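Local coordinates for homoserine dehydrogenase (Thermoplasma acidophilum, PDB 3ING), which probably catalyses the NADP(H)-dependent interconversion of aspartate semialdehyde and homoserine, a step on the way to threonine and methionine, at residues Y141-A146 against A310-N315. Numbering follows the deposited sequence.
Sequences YEATVA and AGAVVN. With NA (sodium ion), chain B.
Glu142 meets Ala312 through the aliphatic part of its side chain and turns its carboxylate away, to a sodium ion and to backbone amides. Its CB lies 4.0 Å from Ala312 O on helix 306-321. One bond further out, CG rests on the methyl of Ala312, with CG to CB at 3.7 Å. CG stands anti to the backbone N (chi1 -171°), and a bend at chi2 (64°) then turns the chain off the helix, letting OE2 reach the metal. At the tip OE2 binds sodium at 2.8 Å and also accepts from the amides of Leu151 and Phe152, while OE1 takes the amide of Ser153. Glu142 O is a second ligand of the same ion, so one residue grips it from backbone and side chain; Val145 O at 2.5 Å, Ala146 O and Val149 O are the other protein ligands. Replacing this glutamate with alanine is likely to leave the sodium without its carboxylate ligand, the amides of Leu151, Phe152 and Ser153 without their acceptor, and a gap beside the Ala312 methyl.

Next along the 3-10 turn, Ala143 sets its CB 3.6 Å from Val313 CG2, the branch anti to the carbonyl carbon. With only a methyl on each side, Ala143 and Ala312 let the backbones approach, their CA atoms 5.5 Å apart. Ala143 also touches the bound NADPH, and Val313 packs on Val19 of helix 14-29 in the Rossmann-type domain. Between the two segments the contact is apolar, made of methyl and methylene groups, although Asp316, just beyond on the helix, accepts from Glu142 N; the buried carboxylate is answered by sodium and amides, which probably favour its ionised form, and the loop joins the metal site to the cofactor pocket.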
# COMPACT_ATOMS: atom_id res chain seq x y z
N TYR A 141 -12.23 -4.11 -6.50
CA TYR A 141 -12.79 -4.92 -5.41
C TYR A 141 -11.97 -4.89 -4.12
O TYR A 141 -11.91 -5.86 -3.36
CB TYR A 141 -13.03 -6.33 -5.95
CG TYR A 141 -11.89 -6.93 -6.78
CD1 TYR A 141 -10.83 -7.58 -6.17
CD2 TYR A 141 -11.89 -6.85 -8.17
CE1 TYR A 141 -9.79 -8.13 -6.92
CE2 TYR A 141 -10.85 -7.42 -8.92
CZ TYR A 141 -9.80 -8.04 -8.29
OH TYR A 141 -8.76 -8.60 -9.02
N GLU A 142 -11.40 -3.73 -3.82
CA GLU A 142 -10.64 -3.57 -2.60
C GLU A 142 -11.36 -4.08 -1.36
O GLU A 142 -10.79 -4.80 -0.55
CB GLU A 142 -10.29 -2.11 -2.37
CG GLU A 142 -9.30 -1.93 -1.21
CD GLU A 142 -7.97 -2.59 -1.53
OE1 GLU A 142 -7.37 -2.20 -2.54
OE2 GLU A 142 -7.57 -3.51 -0.80
N ALA A 143 -12.59 -3.65 -1.17
CA ALA A 143 -13.36 -3.99 0.02
C ALA A 143 -13.75 -5.46 0.15
O ALA A 143 -14.19 -5.86 1.22
CB ALA A 143 -14.64 -3.10 0.06
N THR A 144 -13.61 -6.26 -0.91
CA THR A 144 -14.01 -7.65 -0.87
C THR A 144 -13.06 -8.55 -0.06
O THR A 144 -13.48 -9.60 0.33
CB THR A 144 -14.12 -8.27 -2.28
OG1 THR A 144 -12.79 -8.31 -2.88
CG2 THR A 144 -15.12 -7.47 -3.14
N VAL A 145 -11.82 -8.13 0.21
CA VAL A 145 -10.93 -8.93 1.09
C VAL A 145 -10.31 -8.00 2.14
O VAL A 145 -9.63 -7.03 1.79
CB VAL A 145 -9.80 -9.62 0.33
CG1 VAL A 145 -8.89 -10.50 1.33
CG2 VAL A 145 -10.34 -10.46 -0.82
N ALA A 146 -10.57 -8.28 3.41
CA ALA A 146 -10.04 -7.46 4.51
C ALA A 146 -10.53 -6.03 4.35
O ALA A 146 -9.77 -5.10 4.10
CB ALA A 146 -8.48 -7.48 4.60
N ALA A 310 -15.95 1.19 3.78
CA ALA A 310 -16.47 2.26 2.90
C ALA A 310 -15.34 3.15 2.32
O ALA A 310 -15.36 3.59 1.17
CB ALA A 310 -17.54 3.12 3.68
N GLY A 311 -14.31 3.37 3.11
CA GLY A 311 -13.18 4.17 2.66
C GLY A 311 -12.42 3.45 1.56
O GLY A 311 -11.97 4.07 0.64
N ALA A 312 -12.37 2.12 1.65
CA ALA A 312 -11.75 1.28 0.60
C ALA A 312 -12.54 1.34 -0.68
O ALA A 312 -11.99 1.51 -1.78
CB ALA A 312 -11.64 -0.21 1.12
N VAL A 313 -13.87 1.27 -0.57
CA VAL A 313 -14.75 1.48 -1.72
C VAL A 313 -14.51 2.84 -2.38
O VAL A 313 -14.40 2.93 -3.62
CB VAL A 313 -16.27 1.31 -1.36
CG1 VAL A 313 -17.17 1.63 -2.53
CG2 VAL A 313 -16.55 -0.12 -0.77
N VAL A 314 -14.38 3.91 -1.57
CA VAL A 314 -14.24 5.24 -2.17
C VAL A 314 -12.83 5.40 -2.77
O VAL A 314 -12.67 6.08 -3.78
CB VAL A 314 -14.63 6.39 -1.21
CG1 VAL A 314 -14.33 7.77 -1.83
CG2 VAL A 314 -16.12 6.29 -0.85
N ASN A 315 -11.84 4.73 -2.18
CA ASN A 315 -10.50 4.72 -2.80
C ASN A 315 -10.59 4.10 -4.20
O ASN A 315 -10.04 4.63 -5.15
CB ASN A 315 -9.48 3.95 -1.96
CG ASN A 315 -8.09 4.15 -2.48
OD1 ASN A 315 -7.49 3.26 -3.13
ND2 ASN A 315 -7.58 5.36 -2.28
NA NA B . -8.99 -4.60 1.40